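Local coordinates for acetolactate synthase isozyme 1 large subunit (PDB 6LPI), which belongs to the thiamine diphosphate-dependent enzyme family and, as a three-domain large subunit, holds thiamine diphosphate, a magnesium ion and flavin-adenine dinucleotide, at residues G69-D74 with S102-C107; I95-L100 with G414-M419; M242-L247 with W410-G415. All coordinates share one frame; numbering follows the deposited sequence.

Interaction 1: residues G69-D74 with S102-C107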
loop_
_atom_site.group_PDB
_atom_site.type_symbol
_atom_site.label_atom_id
_atom_site.label_comp_id
_atom_site.label_asym_id
_atom_site.label_seq_id
_atom_site.Cartn_x
_atom_site.Cartn_y
_atom_site.Cartn_z
ATOM N N GLY B 69 -4.958 -0.039 9.289
ATOM C CA GLY B 69 -5.650 1.230 9.456
ATOM C C GLY B 69 -4.902 2.184 10.369
ATOM O O GLY B 69 -4.777 3.386 10.080
ATOM N N MET B 70 -4.370 1.661 11.476
ATOM C CA MET B 70 -3.519 2.498 12.312
ATOM C C MET B 70 -2.378 3.059 11.478
ATOM O O MET B 70 -2.236 4.284 11.349
ATOM C CB MET B 70 -2.997 1.704 13.506
ATOM C CG MET B 70 -4.121 1.202 14.380
ATOM S SD MET B 70 -3.600 0.562 15.959
ATOM C CE MET B 70 -2.061 1.456 16.201
ATOM N N ALA B 71 -1.611 2.159 10.827
ATOM C CA ALA B 71 -0.421 2.547 10.074
ATOM C C ALA B 71 -0.741 3.506 8.932
ATOM O O ALA B 71 0.008 4.461 8.687
ATOM C CB ALA B 71 0.290 1.313 9.544
ATOM N N ARG B 72 -1.840 3.281 8.217
ATOM C CA ARG B 72 -2.178 4.188 7.138
ATOM C C ARG B 72 -2.620 5.547 7.642
ATOM O O ARG B 72 -2.546 6.517 6.888
ATOM C CB ARG B 72 -3.236 3.575 6.229
ATOM C CG ARG B 72 -2.813 2.276 5.628
ATOM C CD ARG B 72 -3.677 2.037 4.448
ATOM N NE ARG B 72 -3.512 0.716 3.864
ATOM C CZ ARG B 72 -3.683 0.480 2.568
ATOM N NH1 ARG B 72 -4.005 1.487 1.762
ATOM N NH2 ARG B 72 -3.544 -0.753 2.086
ATOM N N THR B 73 -3.040 5.671 8.899
ATOM C CA THR B 73 -3.281 7.038 9.374
ATOM C C THR B 73 -2.131 7.717 10.153
ATOM O O THR B 73 -2.052 8.947 10.087
ATOM C CB THR B 73 -4.535 7.099 10.238
ATOM O OG1 THR B 73 -4.375 6.243 11.374
ATOM C CG2 THR B 73 -5.777 6.679 9.438
ATOM N N ASP B 74 -1.202 6.990 10.842
ATOM C CA ASP B 74 -0.202 7.619 11.740
ATOM C C ASP B 74 0.994 8.128 10.938
ATOM O O ASP B 74 1.539 9.203 11.222
ATOM C CB ASP B 74 0.423 6.640 12.769
ATOM C CG ASP B 74 0.618 5.235 12.231
ATOM O OD1 ASP B 74 1.044 5.189 11.068
ATOM O OD2 ASP B 74 0.360 4.231 12.906
ATOM N N SER B 102 2.662 -0.406 0.096
ATOM C CA SER B 102 3.816 0.199 0.758
ATOM C C SER B 102 3.499 0.823 2.109
ATOM O O SER B 102 3.694 2.025 2.304
ATOM C CB SER B 102 4.469 1.245 -0.154
ATOM O OG SER B 102 4.797 0.721 -1.442
ATOM N N ILE B 103 3.030 0.002 3.045
ATOM C CA ILE B 103 2.615 0.415 4.387
ATOM C C ILE B 103 3.532 -0.172 5.454
ATOM O O ILE B 103 3.915 -1.350 5.359
ATOM C CB ILE B 103 1.154 0.024 4.657
ATOM C CG1 ILE B 103 0.260 0.600 3.570
ATOM C CG2 ILE B 103 0.698 0.473 6.025
ATOM C CD1 ILE B 103 -0.524 -0.445 2.915
ATOM N N PRO B 104 3.931 0.620 6.470
ATOM C CA PRO B 104 4.818 0.094 7.522
ATOM C C PRO B 104 4.063 -0.750 8.539
ATOM O O PRO B 104 3.359 -0.241 9.410
ATOM C CB PRO B 104 5.388 1.366 8.165
ATOM C CG PRO B 104 4.308 2.391 7.938
ATOM C CD PRO B 104 3.683 2.068 6.625
ATOM N N LEU B 105 4.208 -2.051 8.432
ATOM C CA LEU B 105 3.646 -2.981 9.386
ATOM C C LEU B 105 4.773 -3.817 9.981
ATOM O O LEU B 105 5.697 -4.223 9.272
ATOM C CB LEU B 105 2.621 -3.872 8.660
ATOM C CG LEU B 105 1.316 -4.302 9.314
ATOM C CD1 LEU B 105 0.456 -3.068 9.514
ATOM C CD2 LEU B 105 0.614 -5.338 8.442
ATOM N N ILE B 106 4.713 -4.064 11.281
ATOM C CA ILE B 106 5.494 -5.118 11.916
ATOM C C ILE B 106 4.517 -6.197 12.329
ATOM O O ILE B 106 3.538 -5.932 13.039
ATOM C CB ILE B 106 6.332 -4.629 13.107
ATOM C CG1 ILE B 106 7.636 -3.983 12.637
ATOM C CG2 ILE B 106 6.660 -5.776 14.030
ATOM C CD1 ILE B 106 7.526 -2.597 12.198
ATOM N N CYS B 107 4.790 -7.409 11.883
ATOM C CA CYS B 107 3.939 -8.563 12.109
ATOM C C CYS B 107 4.740 -9.582 12.910
ATOM O O CYS B 107 5.776 -10.064 12.444
ATOM C CB CYS B 107 3.490 -9.111 10.754
ATOM S SG CYS B 107 3.049 -10.816 10.714
#

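Interaction 2: residues I95-L100 with G414-M419. With TPP (thiamine diphosphate), chain J.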
loop_
_atom_site.group_PDB
_atom_site.type_symbol
_atom_site.label_atom_id
_atom_site.label_comp_id
_atom_site.label_asym_id
_atom_site.label_seq_id
_atom_site.Cartn_x
_atom_site.Cartn_y
_atom_site.Cartn_z
ATOM N N ILE B 95 -0.732 -9.004 5.164
ATOM C CA ILE B 95 0.669 -8.649 4.933
ATOM C C ILE B 95 0.937 -8.356 3.447
ATOM O O ILE B 95 1.506 -7.319 3.128
ATOM C CB ILE B 95 1.598 -9.725 5.565
ATOM C CG1 ILE B 95 1.944 -9.395 7.010
ATOM C CG2 ILE B 95 2.912 -9.812 4.838
ATOM C CD1 ILE B 95 0.840 -9.275 7.983
ATOM N N ALA B 96 0.474 -9.198 2.526
ATOM C CA ALA B 96 0.679 -8.943 1.098
ATOM C C ALA B 96 0.027 -7.628 0.659
ATOM O O ALA B 96 0.611 -6.846 -0.114
ATOM C CB ALA B 96 0.134 -10.109 0.270
ATOM N N ASP B 97 -1.185 -7.369 1.143
ATOM C CA ASP B 97 -1.798 -6.079 0.897
ATOM C C ASP B 97 -0.903 -4.971 1.419
ATOM O O ASP B 97 -0.737 -3.941 0.760
ATOM C CB ASP B 97 -3.179 -5.999 1.540
ATOM C CG ASP B 97 -3.899 -4.701 1.202
ATOM O OD1 ASP B 97 -4.480 -4.613 0.094
ATOM O OD2 ASP B 97 -3.861 -3.759 2.032
ATOM N N ALA B 98 -0.318 -5.150 2.608
ATOM C CA ALA B 98 0.600 -4.128 3.112
ATOM C C ALA B 98 1.779 -3.931 2.169
ATOM O O ALA B 98 2.221 -2.797 1.946
ATOM C CB ALA B 98 1.096 -4.491 4.509
ATOM N N ARG B 99 2.293 -5.026 1.599
ATOM C CA ARG B 99 3.444 -4.949 0.701
ATOM C C ARG B 99 3.136 -4.153 -0.568
ATOM O O ARG B 99 3.856 -3.202 -0.901
ATOM C CB ARG B 99 3.916 -6.354 0.334
ATOM C CG ARG B 99 5.046 -6.363 -0.672
ATOM C CD ARG B 99 6.292 -5.824 -0.058
ATOM N NE ARG B 99 7.449 -6.300 -0.799
ATOM C CZ ARG B 99 8.626 -5.692 -0.812
ATOM N NH1 ARG B 99 8.810 -4.583 -0.110
ATOM N NH2 ARG B 99 9.615 -6.198 -1.527
ATOM N N LEU B 100 2.056 -4.491 -1.278
ATOM C CA LEU B 100 1.915 -3.823 -2.564
ATOM C C LEU B 100 1.492 -2.357 -2.448
ATOM O O LEU B 100 1.750 -1.584 -3.386
ATOM C CB LEU B 100 0.903 -4.533 -3.457
ATOM C CG LEU B 100 0.922 -6.041 -3.681
ATOM C CD1 LEU B 100 -0.126 -6.379 -4.734
ATOM C CD2 LEU B 100 2.237 -6.582 -4.042
ATOM N N GLY B 414 -5.335 -0.535 -2.804
ATOM C CA GLY B 414 -5.127 -0.325 -4.236
ATOM C C GLY B 414 -4.268 -1.317 -5.010
ATOM O O GLY B 414 -4.603 -1.712 -6.136
ATOM N N GLY B 415 -3.096 -1.623 -4.460
ATOM C CA GLY B 415 -2.161 -2.538 -5.061
ATOM C C GLY B 415 -2.713 -3.936 -5.134
ATOM O O GLY B 415 -2.864 -4.514 -6.207
ATOM N N LEU B 416 -3.021 -4.500 -3.981
ATOM C CA LEU B 416 -3.574 -5.842 -3.967
ATOM C C LEU B 416 -5.059 -5.832 -4.248
ATOM O O LEU B 416 -5.581 -6.794 -4.817
ATOM C CB LEU B 416 -3.292 -6.498 -2.617
ATOM C CG LEU B 416 -3.745 -7.943 -2.546
ATOM C CD1 LEU B 416 -2.993 -8.682 -3.632
ATOM C CD2 LEU B 416 -3.493 -8.532 -1.135
ATOM N N GLY B 417 -5.744 -4.753 -3.866
ATOM C CA GLY B 417 -7.163 -4.614 -4.110
ATOM C C GLY B 417 -7.910 -5.693 -3.368
ATOM O O GLY B 417 -8.631 -6.476 -3.984
ATOM N N THR B 418 -7.764 -5.740 -2.052
ATOM C CA THR B 418 -8.288 -6.830 -1.235
ATOM C C THR B 418 -9.737 -6.538 -0.859
ATOM O O THR B 418 -10.016 -5.530 -0.198
ATOM C CB THR B 418 -7.463 -6.965 0.051
ATOM O OG1 THR B 418 -6.064 -6.844 -0.236
ATOM C CG2 THR B 418 -7.747 -8.254 0.771
ATOM N N MET B 419 -10.658 -7.415 -1.250
ATOM C CA MET B 419 -11.967 -7.353 -0.621
ATOM C C MET B 419 -11.810 -7.653 0.853
ATOM O O MET B 419 -10.976 -8.479 1.252
ATOM C CB MET B 419 -12.974 -8.313 -1.256
ATOM C CG MET B 419 -13.218 -8.027 -2.749
ATOM S SD MET B 419 -14.319 -9.223 -3.534
ATOM C CE MET B 419 -15.588 -9.252 -2.245
HETATM N "N1'" TPP J . -11.699 -12.153 -4.119
HETATM C "C2'" TPP J . -11.039 -11.273 -3.281
HETATM C CM2 TPP J . -10.630 -11.673 -1.895
HETATM N "N3'" TPP J . -10.730 -10.003 -3.701
HETATM C "C4'" TPP J . -11.047 -9.591 -4.965
HETATM N "N4'" TPP J . -10.702 -8.350 -5.306
HETATM C "C5'" TPP J . -11.714 -10.470 -5.822
HETATM C "C6'" TPP J . -12.038 -11.751 -5.383
HETATM C "C7'" TPP J . -12.121 -10.036 -7.216
HETATM N N3 TPP J . -13.110 -9.000 -7.089
HETATM C C2 TPP J . -12.799 -7.661 -7.139
HETATM S S1 TPP J . -14.050 -6.688 -6.957
HETATM C C5 TPP J . -15.055 -7.943 -6.809
HETATM C C4 TPP J . -14.438 -9.167 -6.883
HETATM C CM4 TPP J . -15.191 -10.448 -6.770
HETATM C C6 TPP J . -16.524 -7.666 -6.595
HETATM C C7 TPP J . -16.762 -6.706 -5.430
HETATM O O7 TPP J . -17.945 -7.105 -4.772
HETATM P PA TPP J . -18.773 -6.087 -3.832
HETATM O O1A TPP J . -18.277 -6.121 -2.412
HETATM O O2A TPP J . -20.222 -6.522 -3.949
HETATM O O3A TPP J . -18.523 -4.596 -4.384
HETATM P PB TPP J . -19.434 -3.898 -5.544
HETATM O O1B TPP J . -19.463 -2.386 -5.308
HETATM O O2B TPP J . -18.912 -4.171 -6.933
HETATM O O3B TPP J . -20.823 -4.500 -5.518
#

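Interaction 3: residues M242-L247 with W410-G415. With FAD (flavin-adenine dinucleotide), chain I.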
loop_
_atom_site.group_PDB
_atom_site.type_symbol
_atom_site.label_atom_id
_atom_site.label_comp_id
_atom_site.label_asym_id
_atom_site.label_seq_id
_atom_site.Cartn_x
_atom_site.Cartn_y
_atom_site.Cartn_z
ATOM N N MET B 242 -4.109 12.743 -9.816
ATOM C CA MET B 242 -3.689 11.869 -8.733
ATOM C C MET B 242 -4.086 10.432 -9.033
ATOM O O MET B 242 -5.063 10.175 -9.738
ATOM C CB MET B 242 -4.288 12.302 -7.397
ATOM C CG MET B 242 -3.936 13.701 -6.959
ATOM S SD MET B 242 -5.287 14.490 -6.038
ATOM C CE MET B 242 -6.325 15.138 -7.350
ATOM N N THR B 243 -3.295 9.498 -8.527
ATOM C CA THR B 243 -3.698 8.101 -8.556
ATOM C C THR B 243 -4.747 7.848 -7.486
ATOM O O THR B 243 -5.031 8.711 -6.657
ATOM C CB THR B 243 -2.506 7.194 -8.306
ATOM O OG1 THR B 243 -2.004 7.475 -6.995
ATOM C CG2 THR B 243 -1.420 7.445 -9.325
ATOM N N LEU B 244 -5.299 6.631 -7.475
ATOM C CA LEU B 244 -6.205 6.249 -6.392
ATOM C C LEU B 244 -5.577 6.428 -5.012
ATOM O O LEU B 244 -6.287 6.696 -4.039
ATOM C CB LEU B 244 -6.665 4.803 -6.569
ATOM C CG LEU B 244 -7.659 4.316 -5.512
ATOM C CD1 LEU B 244 -8.953 5.065 -5.657
ATOM C CD2 LEU B 244 -7.877 2.829 -5.656
ATOM N N MET B 245 -4.260 6.256 -4.902
ATOM C CA MET B 245 -3.546 6.347 -3.634
ATOM C C MET B 245 -3.217 7.768 -3.234
ATOM O O MET B 245 -2.656 7.961 -2.156
ATOM C CB MET B 245 -2.231 5.548 -3.702
ATOM C CG MET B 245 -2.402 4.087 -4.086
ATOM S SD MET B 245 -3.620 3.297 -3.027
ATOM C CE MET B 245 -2.525 2.990 -1.620
ATOM N N ALA B 246 -3.489 8.755 -4.084
ATOM C CA ALA B 246 -3.115 10.140 -3.820
ATOM C C ALA B 246 -4.308 11.081 -3.651
ATOM O O ALA B 246 -4.112 12.301 -3.500
ATOM C CB ALA B 246 -2.195 10.654 -4.941
ATOM N N LEU B 247 -5.534 10.558 -3.684
ATOM C CA LEU B 247 -6.701 11.395 -3.471
ATOM C C LEU B 247 -6.567 12.173 -2.165
ATOM O O LEU B 247 -6.129 11.633 -1.141
ATOM C CB LEU B 247 -7.953 10.533 -3.429
ATOM C CG LEU B 247 -8.176 9.648 -4.662
ATOM C CD1 LEU B 247 -9.607 9.083 -4.620
ATOM C CD2 LEU B 247 -7.845 10.342 -6.034
ATOM N N TRP B 410 -8.003 9.293 3.224
ATOM C CA TRP B 410 -8.516 8.306 2.286
ATOM C C TRP B 410 -7.715 7.018 2.454
ATOM O O TRP B 410 -6.494 7.012 2.258
ATOM C CB TRP B 410 -8.393 8.869 0.873
ATOM C CG TRP B 410 -8.660 7.981 -0.262
ATOM C CD1 TRP B 410 -7.773 7.598 -1.228
ATOM C CD2 TRP B 410 -9.918 7.401 -0.618
ATOM N NE1 TRP B 410 -8.401 6.801 -2.158
ATOM C CE2 TRP B 410 -9.715 6.657 -1.801
ATOM C CE3 TRP B 410 -11.187 7.408 -0.033
ATOM C CZ2 TRP B 410 -10.735 5.945 -2.416
ATOM C CZ3 TRP B 410 -12.199 6.701 -0.650
ATOM C CH2 TRP B 410 -11.967 5.978 -1.834
ATOM N N LEU B 411 -8.394 5.958 2.894
ATOM C CA LEU B 411 -7.816 4.641 3.146
ATOM C C LEU B 411 -8.476 3.641 2.208
ATOM O O LEU B 411 -9.623 3.236 2.431
ATOM C CB LEU B 411 -8.034 4.188 4.593
ATOM C CG LEU B 411 -7.055 4.489 5.737
ATOM C CD1 LEU B 411 -6.741 5.953 5.853
ATOM C CD2 LEU B 411 -7.584 3.959 7.061
ATOM N N THR B 412 -7.744 3.178 1.212
ATOM C CA THR B 412 -8.253 2.151 0.319
ATOM C C THR B 412 -7.135 1.171 -0.010
ATOM O O THR B 412 -5.952 1.490 0.101
ATOM C CB THR B 412 -8.824 2.751 -0.968
ATOM O OG1 THR B 412 -9.672 1.790 -1.615
ATOM C CG2 THR B 412 -7.723 3.152 -1.902
ATOM N N SER B 413 -7.524 -0.049 -0.352
ATOM C CA SER B 413 -6.585 -1.080 -0.770
ATOM C C SER B 413 -6.475 -1.024 -2.295
ATOM O O SER B 413 -7.421 -1.382 -2.998
ATOM C CB SER B 413 -7.064 -2.439 -0.272
ATOM O OG SER B 413 -6.349 -3.502 -0.859
ATOM N N GLY B 414 -5.335 -0.535 -2.804
ATOM C CA GLY B 414 -5.127 -0.325 -4.236
ATOM C C GLY B 414 -4.268 -1.317 -5.010
ATOM O O GLY B 414 -4.603 -1.712 -6.136
ATOM N N GLY B 415 -3.096 -1.623 -4.460
ATOM C CA GLY B 415 -2.161 -2.538 -5.061
ATOM C C GLY B 415 -2.713 -3.936 -5.134
ATOM O O GLY B 415 -2.864 -4.514 -6.207
HETATM P PA FAD I . 1.732 3.452 -4.811
HETATM O O1A FAD I . 0.724 4.035 -3.900
HETATM O O2A FAD I . 2.110 2.012 -4.587
HETATM O O5B FAD I . 2.939 4.452 -4.618
HETATM C C5B FAD I . 4.199 4.019 -4.068
HETATM C C4B FAD I . 5.289 4.666 -4.880
HETATM O O4B FAD I . 5.738 5.889 -4.238
HETATM C C3B FAD I . 6.540 3.812 -5.057
HETATM O O3B FAD I . 7.060 4.035 -6.368
HETATM C C2B FAD I . 7.428 4.318 -3.914
HETATM O O2B FAD I . 8.814 4.061 -4.083
HETATM C C1B FAD I . 7.133 5.808 -4.019
HETATM N N9A FAD I . 7.470 6.594 -2.844
HETATM C C8A FAD I . 7.074 6.382 -1.550
HETATM N N7A FAD I . 7.523 7.278 -0.700
HETATM C C5A FAD I . 8.265 8.140 -1.493
HETATM C C6A FAD I . 9.013 9.299 -1.200
HETATM N N6A FAD I . 9.138 9.814 0.026
HETATM N N1A FAD I . 9.646 9.913 -2.223
HETATM C C2A FAD I . 9.533 9.401 -3.451
HETATM N N3A FAD I . 8.854 8.324 -3.849
HETATM C C4A FAD I . 8.243 7.729 -2.816
HETATM N N1 FAD I . -5.427 3.526 -9.744
HETATM C C2 FAD I . -5.464 4.596 -10.587
HETATM O O2 FAD I . -4.549 5.408 -10.619
HETATM N N3 FAD I . -6.554 4.787 -11.417
HETATM C C4 FAD I . -7.667 3.976 -11.492
HETATM O O4 FAD I . -8.578 4.252 -12.268
HETATM C C4X FAD I . -7.614 2.829 -10.597
HETATM N N5 FAD I . -8.631 1.994 -10.594
HETATM C C5X FAD I . -8.580 0.913 -9.721
HETATM C C6 FAD I . -9.651 0.017 -9.691
HETATM C C7 FAD I . -9.647 -1.073 -8.821
HETATM C C7M FAD I . -10.808 -2.031 -8.822
HETATM C C8 FAD I . -8.549 -1.279 -7.969
HETATM C C8M FAD I . -8.508 -2.460 -7.030
HETATM C C9 FAD I . -7.479 -0.387 -8.000
HETATM C C9A FAD I . -7.482 0.695 -8.871
HETATM N N10 FAD I . -6.412 1.615 -8.919
HETATM C C10 FAD I . -6.446 2.692 -9.764
HETATM C "C1'" FAD I . -5.244 1.454 -8.054
HETATM C "C2'" FAD I . -4.074 0.791 -8.765
HETATM O "O2'" FAD I . -4.224 -0.628 -8.743
HETATM C "C3'" FAD I . -2.775 1.153 -8.047
HETATM O "O3'" FAD I . -2.864 0.770 -6.678
HETATM C "C4'" FAD I . -2.410 2.632 -8.110
HETATM O "O4'" FAD I . -2.772 3.138 -9.389
HETATM C "C5'" FAD I . -0.939 2.869 -7.868
HETATM O "O5'" FAD I . -0.740 4.244 -7.494
HETATM P P FAD I . 0.676 4.764 -7.115
HETATM O O1P FAD I . 1.498 4.924 -8.394
HETATM O O2P FAD I . 0.542 5.838 -6.298
HETATM O O3P FAD I . 1.244 3.558 -6.317
#

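Interaction 1: residues G69-D74 with S102-C107
In the parallel alpha/beta fold of the N-terminal thiamine diphosphate-binding domain, Ala71 and Arg72 in the last turns of helix 60-74 pack against Ile103 and Pro104, which lead into strand 105-111. The segment 102-107 closes a beta-alpha-beta crossover: strand 78-82, helix 86-101 and strand 105-111 follow one another, and Ser102 ends the helix with a Schellman motif. Ala71 is the small, buried centre of the contact. Its CB points at the incoming chain, 3.6 Å from Ile103 CG2 and 3.4 Å from Pro104 O, while Leu105 CD1 reaches it only from 4.4 Å. No hydrogen bond joins the segments; they meet by van der Waals packing.

Arg72 runs extended from CG to NE across the isoleucine. With CG1 of Ile103 beside the backbone N (chi1 -55°), that branch is on the arginine side, and CD1 lies over one face of the guanidinium group. The polar rim of that group is held by other residues: NE donates to Gln68 OE1, and NH2 makes salt bridges with Asp97 and Asp101, which should fix its rotation. Further back along the arginine, Ile103 CG2 lies 4.0 Å from Arg72 CG.

Interaction 2: residues I95-L100 with G414-M419
The carboxylate of Asp97 and the aminopyrimidine of thiamine diphosphate are the flat groups on the two sides of segment 414-419. Thr418 OG1 donates to Asp97 OD1 over 2.8 Å, approaching from above the carboxylate plane, 45° out of it. Ser413 OG is a probable second partner of the same oxygen, though modelled too close to be judged in detail, while OD2 accepts a hydrogen bond from Gln68 and faces a basic group, an arrangement likely to favour the charged form of this buried acid. On the cofactor, Met419 CG lies over the N3'-C4' side of the pyrimidine, 3.3 Å from N3'. Its SD comes within 3.4 Å of the thiazolium C4, so the side chain is wedged between the two rings, consistent with the V conformation usual for this cofactor in its enzymes. The 4'-amino group, N4', donates to Gly417 O (3.1 Å, 154° at the hydrogen).

Apolar packing supplies the rest. Leu416 carries CG anti to its own N (chi1 -176°), which lays the branch along the helix: CD2 reaches Asp97 N at 3.4 Å and Ala96 CB at 4.2 Å. Leu100 CD1 rests against the backbone where Gly415 meets Leu416, 3.8 Å from Leu416 CB. With no side chain on Gly415, the backbones approach to 4.9 Å between the CA atoms of Leu100 and Gly415, and the amides of Gly414 and Gly415 are bound by Asp101.

Behind the contact, helix 86-101 turns Ile95 and Ala98 onto Leu105 of strand 105-111. Phe65 of helix 60-74 touches both Asp97 and Thr418, and the loop 414-419 itself bridges strand 410-411 and helix 422-432 of the C-terminal domain.

Interaction 3: residues M242-L247 with W410-G415
Trp410 is clamped between Leu247 and Thr412, and this sandwich is the tight part of the contact. Leu247 CD1 makes a CH-pi contact over one face, 3.9 Å from the centroid of the five-membered ring and 28° off its normal. Thr412 CB covers the opposite face toward the rim. At the ring edge, NE1 donates to Leu244 O over 2.8 Å; the oxygen lies in the indole plane and the donor stands nearly in line with the carbonyl, although the bond is bent at the hydrogen (137°). The bond and the two covered faces should limit rotation of the indole. Leu244, with CG opposite the backbone N (chi1 -178°), then splits its methyls: CD1 lies 3.8 Å from Trp410 CZ2, and CD2 is as far from Thr412 CG2.

Between the segments the packing is looser at the partly exposed Met245, whose CB and CG lie instead against the diphosphate oxygen O1A of flavin-adenine dinucleotide. Its chain bends twice, bringing SD back to 4.1 Å from Gly414 CA. Both segments here face the flavin cofactor. Thr243 OG1 donates to the phosphate oxygen O2P, Leu244 CB lies 3.6 Å from the flavin N1, and the ribityl O2' donates to Gly414 O across 2.8 Å. The arrangement belongs to the flavin site between a central Rossmann-like domain, with strand order 3-2-1-4-5-6, and the C-terminal thiamine diphosphate-binding domain.

How the interactions relate
Interactions 1 and 3 are buried, whereas interaction 2 is only partly so and has an exposed leucine at its margin. Interaction 1 stays within the N-terminal domain and has no hydrogen bond across its segments, only packing, part of it under a guanidinium group; the other two join different domains and each adds one hydrogen bond. Interactions 2 and 3 share Gly414 and Gly415, so a single loop meets the N-terminal helix 86-101, the central domain and both organic cofactors. The salt bridge from Arg72 to Asp97 ties interaction 1 to interaction 2, and Ser413, from the segment 410-415, probably reaches the same aspartate and also accepts from the Thr418 amide. Helix 86-101 leads directly into segment 102-107.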